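Local coordinates for protein aminoglycoside N(3)-acetyltransferase III (PDB 7LAO) that acetylates the 3-amino group of 2-deoxystreptamine antibiotics such as gentamicin and kanamycin with acetyl-CoA, so making the bacterium resistant to them, at residues A[11-16]-A[45-50]; A[118-123]-A[134-139]; A[235-240]-A[253-258]. All blocks are in the same frame, centred on the assembly; numbering follows the deposited sequence.

Interaction 1 of 3, residues A[11-16]-A[45-50]; sequences ADLHGL and SALRAA
Leucine-on-alanine packing between two helices, with L13 set against A46, L47 and A50, joins the C-terminal halves of helices 6-16 and 40-51 over strand 157-161 of the main sheet. One methyl does most of the work: CD1 of L13 reaches across to CB of A50 at 3.9 Å and to the carbonyl O of A46 at 3.7 Å. L47, in the same turn, brings its CD2 to L13 CD1 at 3.7 Å, with the two leucine side chains running nearly at right angles. In L13, CG lies anti to the carbonyl carbon (chi1 -69°), which sends the branch outward between the helices. Alanine suits positions 46 and 50, one turn apart, because a lone CB lets the leucine settle close to the backbone; the segment axes approach to 9.2 Å. Both leucines also rest on L159 of strand 157-161, and L13 touches V243 of strand 239-243, so these branched apolar residues serve the helix pair and its packing on the sheet together. The segments cross at -47°, consistent with ridges-into-grooves packing of i+4 ridges. Two helices packed on each other and both resting on one strand of the sheet are the layering of an alpha/beta fold.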
ATOM      1  N   ALA A  11      15.090   0.956 -17.823  1.00 35.95           N
ATOM      2  CA  ALA A  11      14.547   0.911 -19.176  1.00 38.92           C
ATOM      3  C   ALA A  11      13.190   0.218 -19.215  1.00 35.72           C
ATOM      4  O   ALA A  11      12.253   0.737 -19.834  1.00 32.08           O
ATOM      5  CB  ALA A  11      15.519   0.221 -20.121  1.00 39.03           C
ATOM      6  N   ASP A  12      13.040  -0.916 -18.511  1.00 30.82           N
ATOM      7  CA  ASP A  12      11.730  -1.587 -18.483  1.00 30.07           C
ATOM      8  C   ASP A  12      10.639  -0.689 -17.868  1.00 32.99           C
ATOM      9  O   ASP A  12       9.505  -0.635 -18.360  1.00 28.70           O
ATOM     10  CB  ASP A  12      11.817  -2.905 -17.696  1.00 34.24           C
ATOM     11  CG  ASP A  12      12.799  -3.937 -18.324  1.00 47.71           C
ATOM     12  OD1 ASP A  12      13.109  -3.808 -19.533  1.00 48.29           O
ATOM     13  OD2 ASP A  12      13.215  -4.878 -17.596  1.00 36.71           O
ATOM     14  N   LEU A  13      10.952  -0.004 -16.759  1.00 27.84           N
ATOM     15  CA  LEU A  13      10.017   0.926 -16.143  1.00 24.40           C
ATOM     16  C   LEU A  13       9.586   2.012 -17.120  1.00 26.89           C
ATOM     17  O   LEU A  13       8.393   2.343 -17.232  1.00 24.44           O
ATOM     18  CB  LEU A  13      10.698   1.552 -14.916  1.00 27.24           C
ATOM     19  CG  LEU A  13      10.895   0.529 -13.800  1.00 27.93           C
ATOM     20  CD1 LEU A  13      11.799   1.194 -12.674  1.00 24.42           C
ATOM     21  CD2 LEU A  13       9.549   0.032 -13.238  1.00 24.67           C
ATOM     22  N   HIS A  14      10.550   2.616 -17.806  1.00 31.57           N
ATOM     23  CA  HIS A  14      10.203   3.633 -18.791  1.00 28.68           C
ATOM     24  C   HIS A  14       9.311   3.061 -19.880  1.00 34.96           C
ATOM     25  O   HIS A  14       8.318   3.678 -20.273  1.00 35.72           O
ATOM     26  CB  HIS A  14      11.478   4.206 -19.396  1.00 33.01           C
ATOM     27  CG  HIS A  14      11.248   5.421 -20.221  1.00 46.27           C
ATOM     28  ND1 HIS A  14      11.006   5.368 -21.577  1.00 48.33           N
ATOM     29  CD2 HIS A  14      11.162   6.729 -19.869  1.00 45.47           C
ATOM     30  CE1 HIS A  14      10.820   6.595 -22.035  1.00 48.19           C
ATOM     31  NE2 HIS A  14      10.909   7.439 -21.019  1.00 49.03           N
ATOM     32  N   GLY A  15       9.632   1.859 -20.360  1.00 39.27           N
ATOM     33  CA  GLY A  15       8.816   1.255 -21.383  1.00 40.47           C
ATOM     34  C   GLY A  15       7.422   0.954 -20.888  1.00 39.92           C
ATOM     35  O   GLY A  15       6.488   0.864 -21.682  1.00 37.50           O
ATOM     36  N   LEU A  16       7.257   0.791 -19.580  1.00 32.68           N
ATOM     37  CA  LEU A  16       5.928   0.515 -19.041  1.00 32.24           C
ATOM     38  C   LEU A  16       5.125   1.786 -18.850  1.00 34.18           C
ATOM     39  O   LEU A  16       3.900   1.742 -18.615  1.00 34.24           O
ATOM     40  CB  LEU A  16       6.064  -0.258 -17.728  1.00 26.91           C
ATOM     41  CG  LEU A  16       4.842  -0.810 -17.030  1.00 33.42           C
ATOM     42  CD1 LEU A  16       4.140  -1.935 -17.867  1.00 24.95           C
ATOM     43  CD2 LEU A  16       5.236  -1.272 -15.652  1.00 31.08           C
ATOM     44  N   SER A  45      16.947   1.884  -6.596  1.00 32.79           N
ATOM     45  CA  SER A  45      17.769   2.742  -7.447  1.00 39.13           C
ATOM     46  C   SER A  45      17.184   2.876  -8.846  1.00 32.46           C
ATOM     47  O   SER A  45      17.177   3.961  -9.416  1.00 29.50           O
ATOM     48  CB  SER A  45      19.177   2.158  -7.534  1.00 43.52           C
ATOM     49  OG  SER A  45      19.668   1.992  -6.221  1.00 40.28           O
ATOM     50  N   ALA A  46      16.723   1.779  -9.428  1.00 30.98           N
ATOM     51  CA  ALA A  46      16.135   1.871 -10.763  1.00 32.46           C
ATOM     52  C   ALA A  46      14.854   2.689 -10.746  1.00 26.93           C
ATOM     53  O   ALA A  46      14.575   3.454 -11.687  1.00 28.86           O
ATOM     54  CB  ALA A  46      15.818   0.472 -11.293  1.00 28.86           C
ATOM     55  N   LEU A  47      14.002   2.436  -9.763  1.00 26.47           N
ATOM     56  CA  LEU A  47      12.774   3.230  -9.664  1.00 28.56           C
ATOM     57  C   LEU A  47      13.094   4.717  -9.500  1.00 31.97           C
ATOM     58  O   LEU A  47      12.392   5.594 -10.043  1.00 26.40           O
ATOM     59  CB  LEU A  47      11.929   2.727  -8.499  1.00 29.23           C
ATOM     60  CG  LEU A  47      11.228   1.392  -8.706  1.00 29.27           C
ATOM     61  CD1 LEU A  47      10.951   0.738  -7.334  1.00 27.92           C
ATOM     62  CD2 LEU A  47       9.894   1.615  -9.486  1.00 23.01           C
ATOM     63  N   ARG A  48      14.106   5.038  -8.700  1.00 33.14           N
ATOM     64  CA  ARG A  48      14.481   6.439  -8.527  1.00 26.03           C
ATOM     65  C   ARG A  48      15.020   7.011  -9.821  1.00 30.96           C
ATOM     66  O   ARG A  48      14.641   8.120 -10.225  1.00 28.69           O
ATOM     67  CB  ARG A  48      15.536   6.606  -7.411  1.00 26.13           C
ATOM     68  CG  ARG A  48      16.197   7.984  -7.464  1.00 32.92           C
ATOM     69  CD  ARG A  48      15.145   9.064  -7.215  1.00 30.67           C
ATOM     70  NE  ARG A  48      14.345   8.696  -6.049  1.00 37.22           N
ATOM     71  CZ  ARG A  48      13.244   9.338  -5.657  1.00 31.85           C
ATOM     72  NH1 ARG A  48      12.825  10.414  -6.325  1.00 27.31           N
ATOM     73  NH2 ARG A  48      12.558   8.865  -4.626  1.00 29.44           N
ATOM     74  N   ALA A  49      15.859   6.229 -10.529  1.00 29.60           N
ATOM     75  CA  ALA A  49      16.301   6.653 -11.849  1.00 34.09           C
ATOM     76  C   ALA A  49      15.092   6.918 -12.746  1.00 35.80           C
ATOM     77  O   ALA A  49      15.071   7.890 -13.513  1.00 34.06           O
ATOM     78  CB  ALA A  49      17.220   5.588 -12.486  1.00 30.67           C
ATOM     79  N   ALA A  50      14.080   6.052 -12.672  1.00 30.15           N
ATOM     80  CA  ALA A  50      12.932   6.202 -13.563  1.00 28.41           C
ATOM     81  C   ALA A  50      12.132   7.477 -13.241  1.00 31.86           C
ATOM     82  O   ALA A  50      11.629   8.148 -14.152  1.00 36.53           O
ATOM     83  CB  ALA A  50      12.014   4.983 -13.456  1.00 25.38           C
TER

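Interaction 2 of 3, residues A[118-123]-A[134-139]; sequences PDASMV and EPHRLG
M122 and H136, which meet across this contact, share one polar atom: the hydroxyl OG of S115 is hydrogen-bonded both to the backbone N of M122 and to ND1 of H136. The other ring nitrogen of H136, NE2, bonds to the carbonyl O of A141. Bonds at both ring nitrogens fix the rotation of the ring about its CB-CG bond. Histidine fits here because it offers two polar atoms on one flat group, with a polarised carbon between them. That carbon, CE1, points at the turn of 118-123: the carbonyl O of A120 stands at the ring edge, near its plane, 3.1 Å from H136 CE1. CB of A120 lies 3.7 Å from the same CE1 and 3.8 Å from H136 NE2, a closeness suited to a small side chain. CG of M122 comes obliquely, 4.0 Å from H136 CE1, and the methionine chain, bent at chi2 (-83°), crosses the imidazole at about a right angle. H136 has CG anti to its backbone N (chi1 -161°), which carries the ring inward from the loop after the cis peptide before P135. Since a carbonyl can only accept, NE2 must carry a hydrogen; flanked by two nitrogens, the CE1 hydrogen should be slightly positive, consistent with a weak electrostatic attraction to A120 O.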
ATOM      1  N   PRO A 118       0.788   2.518  12.850  1.00 48.39           N
ATOM      2  CA  PRO A 118       1.640   1.314  12.820  1.00 47.87           C
ATOM      3  C   PRO A 118       1.081   0.213  11.936  1.00 48.14           C
ATOM      4  O   PRO A 118       1.827  -0.383  11.147  1.00 51.31           O
ATOM      5  CB  PRO A 118       1.715   0.895  14.289  1.00 53.79           C
ATOM      6  CG  PRO A 118       1.180   2.080  15.082  1.00 57.53           C
ATOM      7  CD  PRO A 118       0.195   2.746  14.174  1.00 51.03           C
ATOM      8  N   ASP A 119      -0.219  -0.064  12.018  1.00 43.77           N
ATOM      9  CA  ASP A 119      -0.728  -1.164  11.207  1.00 47.20           C
ATOM     10  C   ASP A 119      -0.811  -0.803   9.723  1.00 45.56           C
ATOM     11  O   ASP A 119      -0.615  -1.675   8.869  1.00 43.70           O
ATOM     12  CB  ASP A 119      -2.081  -1.627  11.737  1.00 49.21           C
ATOM     13  CG  ASP A 119      -2.577  -2.864  11.032  1.00 47.64           C
ATOM     14  OD1 ASP A 119      -2.145  -3.986  11.364  1.00 46.05           O
ATOM     15  OD2 ASP A 119      -3.377  -2.679  10.105  1.00 41.40           O
ATOM     16  N   ALA A 120      -1.064   0.460   9.385  1.00 45.06           N
ATOM     17  CA  ALA A 120      -1.228   0.858   7.989  1.00 38.29           C
ATOM     18  C   ALA A 120      -0.042   1.666   7.489  1.00 33.28           C
ATOM     19  O   ALA A 120      -0.131   2.323   6.459  1.00 29.34           O
ATOM     20  CB  ALA A 120      -2.520   1.648   7.814  1.00 36.34           C
ATOM     21  N   SER A 121       1.075   1.615   8.204  1.00 35.75           N
ATOM     22  CA  SER A 121       2.213   2.482   7.934  1.00 33.32           C
ATOM     23  C   SER A 121       2.621   2.516   6.464  1.00 32.75           C
ATOM     24  O   SER A 121       2.701   1.480   5.780  1.00 36.24           O
ATOM     25  CB  SER A 121       3.380   2.002   8.796  1.00 40.91           C
ATOM     26  OG  SER A 121       4.522   2.781   8.558  1.00 50.38           O
ATOM     27  N   MET A 122       2.914   3.715   5.983  1.00 30.84           N
ATOM     28  CA  MET A 122       3.324   3.932   4.603  1.00 30.33           C
ATOM     29  C   MET A 122       4.729   4.513   4.579  1.00 30.23           C
ATOM     30  O   MET A 122       5.105   5.245   5.483  1.00 37.30           O
ATOM     31  CB  MET A 122       2.386   4.916   3.885  1.00 34.06           C
ATOM     32  CG  MET A 122       0.949   4.506   3.928  1.00 40.98           C
ATOM     33  SD  MET A 122       0.555   3.306   2.618  1.00 39.16           S
ATOM     34  CE  MET A 122      -1.127   2.979   3.113  1.00 40.10           C
ATOM     35  N   VAL A 123       5.497   4.193   3.534  1.00 28.23           N
ATOM     36  CA  VAL A 123       6.824   4.763   3.346  1.00 29.84           C
ATOM     37  C   VAL A 123       6.730   5.574   2.066  1.00 29.62           C
ATOM     38  O   VAL A 123       6.060   5.152   1.106  1.00 26.58           O
ATOM     39  CB  VAL A 123       7.942   3.684   3.273  1.00 27.33           C
ATOM     40  CG1 VAL A 123       7.628   2.605   2.150  1.00 26.34           C
ATOM     41  CG2 VAL A 123       9.274   4.308   2.970  1.00 31.61           C
ATOM     42  N   GLU A 134       2.092  12.276   6.510  1.00 32.17           N
ATOM     43  CA  GLU A 134       1.465  12.964   7.642  1.00 33.95           C
ATOM     44  C   GLU A 134       0.248  13.740   7.142  1.00 39.39           C
ATOM     45  O   GLU A 134       0.359  14.466   6.138  1.00 40.34           O
ATOM     46  CB  GLU A 134       2.466  13.945   8.294  1.00 39.52           C
ATOM     47  CG  GLU A 134       3.663  13.298   8.976  1.00 38.29           C
ATOM     48  CD  GLU A 134       4.622  14.344   9.554  1.00 57.91           C
ATOM     49  OE1 GLU A 134       5.757  14.505   9.021  1.00 55.46           O
ATOM     50  OE2 GLU A 134       4.198  15.048  10.515  1.00 65.39           O
ATOM     51  N   PRO A 135      -0.903  13.691   7.849  1.00 33.90           N
ATOM     52  CA  PRO A 135      -1.145  12.899   9.054  1.00 37.04           C
ATOM     53  C   PRO A 135      -1.527  11.457   8.757  1.00 37.89           C
ATOM     54  O   PRO A 135      -1.830  11.115   7.600  1.00 36.98           O
ATOM     55  CB  PRO A 135      -2.297  13.674   9.738  1.00 43.18           C
ATOM     56  CG  PRO A 135      -3.076  14.186   8.554  1.00 39.12           C
ATOM     57  CD  PRO A 135      -2.082  14.478   7.456  1.00 32.61           C
ATOM     58  N   HIS A 136      -1.485  10.581   9.757  1.00 34.13           N
ATOM     59  CA  HIS A 136      -1.887   9.184   9.498  1.00 33.38           C
ATOM     60  C   HIS A 136      -2.404   8.653  10.832  1.00 39.64           C
ATOM     61  O   HIS A 136      -1.646   8.111  11.635  1.00 42.62           O
ATOM     62  CB  HIS A 136      -0.800   8.288   8.925  1.00 33.74           C
ATOM     63  CG  HIS A 136      -1.340   7.050   8.254  1.00 36.99           C
ATOM     64  ND1 HIS A 136      -0.533   6.081   7.678  1.00 36.36           N
ATOM     65  CD2 HIS A 136      -2.621   6.629   8.056  1.00 34.54           C
ATOM     66  CE1 HIS A 136      -1.287   5.116   7.189  1.00 32.57           C
ATOM     67  NE2 HIS A 136      -2.553   5.425   7.388  1.00 35.75           N
ATOM     68  N   ARG A 137      -3.697   8.847  11.060  1.00 41.13           N
ATOM     69  CA  ARG A 137      -4.308   8.625  12.360  1.00 40.07           C
ATOM     70  C   ARG A 137      -5.060   7.307  12.426  1.00 43.00           C
ATOM     71  O   ARG A 137      -5.547   6.776  11.420  1.00 41.43           O
ATOM     72  CB  ARG A 137      -5.263   9.774  12.717  1.00 47.93           C
ATOM     73  CG  ARG A 137      -4.881  11.150  12.154  1.00 51.49           C
ATOM     74  CD  ARG A 137      -5.740  12.260  12.748  1.00 54.20           C
ATOM     75  NE  ARG A 137      -5.579  13.553  12.077  1.00 62.04           N
ATOM     76  CZ  ARG A 137      -4.696  14.492  12.427  1.00 64.24           C
ATOM     77  NH1 ARG A 137      -3.858  14.290  13.446  1.00 75.01           N
ATOM     78  NH2 ARG A 137      -4.637  15.637  11.748  1.00 59.13           N
ATOM     79  N   LEU A 138      -5.165   6.791  13.648  1.00 45.21           N
ATOM     80  CA  LEU A 138      -6.075   5.686  13.895  1.00 50.02           C
ATOM     81  C   LEU A 138      -7.485   6.063  13.458  1.00 51.11           C
ATOM     82  O   LEU A 138      -7.972   7.148  13.777  1.00 46.79           O
ATOM     83  CB  LEU A 138      -6.076   5.323  15.368  1.00 48.37           C
ATOM     84  CG  LEU A 138      -4.742   4.766  15.825  1.00 51.92           C
ATOM     85  CD1 LEU A 138      -4.895   4.274  17.230  1.00 57.26           C
ATOM     86  CD2 LEU A 138      -4.285   3.653  14.867  1.00 50.44           C
ATOM     87  N   GLY A 139      -8.155   5.147  12.743  1.00 48.70           N
ATOM     88  CA  GLY A 139      -9.439   5.434  12.144  1.00 44.88           C
ATOM     89  C   GLY A 139      -9.357   6.056  10.765  1.00 43.66           C
ATOM     90  O   GLY A 139     -10.396   6.339  10.157  1.00 45.40           O
TER

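Interaction 3 of 3, residues A[235-240]-A[253-258]; sequences LGRHRE and AQDIVS
A surface salt bridge between R237 and D255 ties the connection leading into edge strand 239-243 to the first turn of the C-terminal helix 253-268. The guanidinium works through one nitrogen: NH1 of R237 donates to OD1 of D255 at 2.8 Å, with an N-H...O angle of 161°. OD1 receives it on its syn lone pair, within the guanidinium plane. D255 OD2 is also near, 3.0 Å from the same R237 NH1; the carboxylate meets the arginine at its edge, and the two flat groups are turned only 28° apart. An arginine is apt because its chain, extended from CG to NE, spans the gap; on the way its CD passes 3.2 Å from D255 OD1. L235 lays CD1 over one guanidinium face, offset toward the rim. G236, with positive phi, ends the helical path just before R237, a conformation glycine adopts readily. Further on, NE2 of H238 donates to OE2 of E240 at 2.8 Å, almost perfectly straight, using the anti lone pair of the carboxylate. The negative D255 near a helix N-terminus is probably favoured by the helix dipole as well as by the arginine. Its OD1 has a second partner, the hydroxyl of Y232, which binds helix 224-233 into the same corner; the next residue, I256, packs on Y232 as well, on F251 of strand 246-252 and on V170 of helix 170-177.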
ATOM      1  N   LEU A 235     -10.983  -2.419 -19.729  1.00 35.04           N
ATOM      2  CA  LEU A 235     -11.028  -1.161 -20.486  1.00 30.56           C
ATOM      3  C   LEU A 235      -9.767  -0.906 -21.304  1.00 30.47           C
ATOM      4  O   LEU A 235      -9.802  -0.099 -22.247  1.00 32.22           O
ATOM      5  CB  LEU A 235     -11.211   0.021 -19.525  1.00 29.30           C
ATOM      6  CG  LEU A 235     -12.484   0.119 -18.692  1.00 33.52           C
ATOM      7  CD1 LEU A 235     -12.475   1.431 -17.794  1.00 29.90           C
ATOM      8  CD2 LEU A 235     -13.702   0.105 -19.558  1.00 43.56           C
ATOM      9  N   GLY A 236      -8.664  -1.579 -20.972  1.00 28.89           N
ATOM     10  CA  GLY A 236      -7.453  -1.413 -21.758  1.00 30.75           C
ATOM     11  C   GLY A 236      -6.807  -0.048 -21.577  1.00 28.30           C
ATOM     12  O   GLY A 236      -6.075   0.401 -22.463  1.00 30.29           O
ATOM     13  N   ARG A 237      -7.080   0.638 -20.455  1.00 26.81           N
ATOM     14  CA  ARG A 237      -6.483   1.969 -20.180  1.00 27.63           C
ATOM     15  C   ARG A 237      -5.131   1.881 -19.504  1.00 28.28           C
ATOM     16  O   ARG A 237      -4.293   2.756 -19.695  1.00 25.51           O
ATOM     17  CB  ARG A 237      -7.378   2.811 -19.244  1.00 26.32           C
ATOM     18  CG  ARG A 237      -8.783   3.082 -19.874  1.00 28.58           C
ATOM     19  CD  ARG A 237      -9.651   3.834 -18.822  1.00 28.53           C
ATOM     20  NE  ARG A 237     -10.932   4.201 -19.408  1.00 31.09           N
ATOM     21  CZ  ARG A 237     -11.806   4.990 -18.818  1.00 38.38           C
ATOM     22  NH1 ARG A 237     -11.543   5.503 -17.602  1.00 33.97           N
ATOM     23  NH2 ARG A 237     -12.948   5.251 -19.443  1.00 41.97           N
ATOM     24  N   HIS A 238      -4.917   0.834 -18.736  1.00 27.82           N
ATOM     25  CA  HIS A 238      -3.680   0.627 -17.994  1.00 25.69           C
ATOM     26  C   HIS A 238      -2.587   0.150 -18.957  1.00 27.08           C
ATOM     27  O   HIS A 238      -2.845  -0.102 -20.125  1.00 26.45           O
ATOM     28  CB  HIS A 238      -3.935  -0.426 -16.929  1.00 27.17           C
ATOM     29  CG  HIS A 238      -4.190  -1.758 -17.546  1.00 28.54           C
ATOM     30  ND1 HIS A 238      -5.359  -2.045 -18.238  1.00 26.97           N
ATOM     31  CD2 HIS A 238      -3.382  -2.837 -17.697  1.00 31.97           C
ATOM     32  CE1 HIS A 238      -5.269  -3.261 -18.751  1.00 30.24           C
ATOM     33  NE2 HIS A 238      -4.078  -3.766 -18.440  1.00 26.99           N
ATOM     34  N   ARG A 239      -1.351   0.017 -18.454  1.00 22.09           N
ATOM     35  CA  ARG A 239      -0.237  -0.507 -19.241  1.00 31.30           C
ATOM     36  C   ARG A 239       0.248  -1.804 -18.615  1.00 27.71           C
ATOM     37  O   ARG A 239       0.257  -1.941 -17.381  1.00 29.38           O
ATOM     38  CB  ARG A 239       0.941   0.479 -19.287  1.00 36.50           C
ATOM     39  CG  ARG A 239       0.622   1.832 -19.930  1.00 33.43           C
ATOM     40  CD  ARG A 239       0.761   1.737 -21.462  1.00 39.02           C
ATOM     41  NE  ARG A 239       2.172   1.642 -21.786  1.00 46.49           N
ATOM     42  CZ  ARG A 239       2.970   2.690 -21.998  1.00 46.18           C
ATOM     43  NH1 ARG A 239       2.479   3.921 -21.955  1.00 51.18           N
ATOM     44  NH2 ARG A 239       4.258   2.506 -22.252  1.00 40.82           N
ATOM     45  N   GLU A 240       0.701  -2.714 -19.462  1.00 26.14           N
ATOM     46  CA  GLU A 240       1.284  -3.995 -19.054  1.00 28.15           C
ATOM     47  C   GLU A 240       2.628  -4.168 -19.726  1.00 28.03           C
ATOM     48  O   GLU A 240       2.828  -3.716 -20.856  1.00 27.50           O
ATOM     49  CB  GLU A 240       0.395  -5.225 -19.482  1.00 25.67           C
ATOM     50  CG  GLU A 240      -1.058  -5.157 -18.921  1.00 38.63           C
ATOM     51  CD  GLU A 240      -1.909  -6.369 -19.239  1.00 39.21           C
ATOM     52  OE1 GLU A 240      -1.351  -7.451 -19.538  1.00 34.41           O
ATOM     53  OE2 GLU A 240      -3.157  -6.251 -19.198  1.00 36.35           O
ATOM     54  N   ALA A 253      -4.005   6.219 -10.725  1.00 23.14           N
ATOM     55  CA  ALA A 253      -4.737   5.976  -9.481  1.00 23.19           C
ATOM     56  C   ALA A 253      -6.101   6.683  -9.463  1.00 24.31           C
ATOM     57  O   ALA A 253      -7.073   6.115  -8.977  1.00 28.85           O
ATOM     58  CB  ALA A 253      -3.958   6.433  -8.227  1.00 26.12           C
ATOM     59  N   GLN A 254      -6.178   7.909  -9.957  1.00 26.00           N
ATOM     60  CA  GLN A 254      -7.479   8.600  -9.943  1.00 27.61           C
ATOM     61  C   GLN A 254      -8.513   7.820 -10.751  1.00 26.83           C
ATOM     62  O   GLN A 254      -9.693   7.742 -10.386  1.00 29.79           O
ATOM     63  CB  GLN A 254      -7.316  10.031 -10.465  1.00 30.18           C
ATOM     64  CG  GLN A 254      -6.533  10.936  -9.466  1.00 37.30           C
ATOM     65  CD  GLN A 254      -6.246  12.415  -9.890  1.00 45.86           C
ATOM     66  OE1 GLN A 254      -6.191  12.772 -11.067  1.00 52.28           O
ATOM     67  NE2 GLN A 254      -6.012  13.257  -8.888  1.00 45.08           N
ATOM     68  N   ASP A 255      -8.078   7.251 -11.862  1.00 29.34           N
ATOM     69  CA  ASP A 255      -8.998   6.598 -12.790  1.00 26.77           C
ATOM     70  C   ASP A 255      -9.487   5.262 -12.247  1.00 26.58           C
ATOM     71  O   ASP A 255     -10.692   4.982 -12.277  1.00 27.00           O
ATOM     72  CB  ASP A 255      -8.326   6.424 -14.139  1.00 29.21           C
ATOM     73  CG  ASP A 255      -9.366   6.260 -15.268  1.00 33.31           C
ATOM     74  OD1 ASP A 255      -9.373   5.226 -15.903  1.00 30.62           O
ATOM     75  OD2 ASP A 255     -10.204   7.138 -15.454  1.00 30.93           O
ATOM     76  N   ILE A 256      -8.605   4.482 -11.631  1.00 22.82           N
ATOM     77  CA  ILE A 256      -9.061   3.196 -11.126  1.00 22.04           C
ATOM     78  C   ILE A 256      -9.893   3.362  -9.872  1.00 24.61           C
ATOM     79  O   ILE A 256     -10.806   2.555  -9.606  1.00 27.45           O
ATOM     80  CB  ILE A 256      -7.882   2.239 -10.903  1.00 22.46           C
ATOM     81  CG1 ILE A 256      -8.407   0.805 -10.916  1.00 27.26           C
ATOM     82  CG2 ILE A 256      -7.070   2.629  -9.568  1.00 20.89           C
ATOM     83  CD1 ILE A 256      -7.294  -0.217 -10.990  1.00 31.74           C
ATOM     84  N   VAL A 257      -9.629   4.414  -9.084  1.00 27.96           N
ATOM     85  CA  VAL A 257     -10.470   4.692  -7.940  1.00 28.46           C
ATOM     86  C   VAL A 257     -11.847   5.148  -8.418  1.00 25.94           C
ATOM     87  O   VAL A 257     -12.877   4.725  -7.887  1.00 28.20           O
ATOM     88  CB  VAL A 257      -9.779   5.734  -7.033  1.00 29.42           C
ATOM     89  CG1 VAL A 257     -10.787   6.419  -6.082  1.00 29.83           C
ATOM     90  CG2 VAL A 257      -8.691   5.038  -6.244  1.00 24.85           C
ATOM     91  N   SER A 258     -11.889   6.033  -9.411  1.00 26.83           N
ATOM     92  CA  SER A 258     -13.190   6.499  -9.924  1.00 28.71           C
ATOM     93  C   SER A 258     -13.990   5.330 -10.518  1.00 28.27           C
ATOM     94  O   SER A 258     -15.184   5.157 -10.237  1.00 29.51           O
ATOM     95  CB  SER A 258     -12.948   7.569 -10.979  1.00 39.94           C
ATOM     96  OG  SER A 258     -14.178   7.981 -11.530  1.00 59.50           O
TER

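Overall arrangement
The three contacts follow one another along the chain without overlap. Interactions 1 and 3 have centres about 19 Å apart and touch at one edge of the main sheet: R239 NH2 makes a weak hydrogen bond to G15 O, and L16 packs on E240, joining helix 6-16 to edge strand 239-243. Interaction 2 lies on the other side of the chain's centre, about 28 Å from interaction 1 and about 25 Å from interaction 3 between centres. It involves the start of strand 122-125 and the loop before it. There D119 binds a buffer molecule, which may mark a pocket. The one sheet thus connects the corner where the N-terminal helix meets edge strand 239-243 with the region of interaction 2.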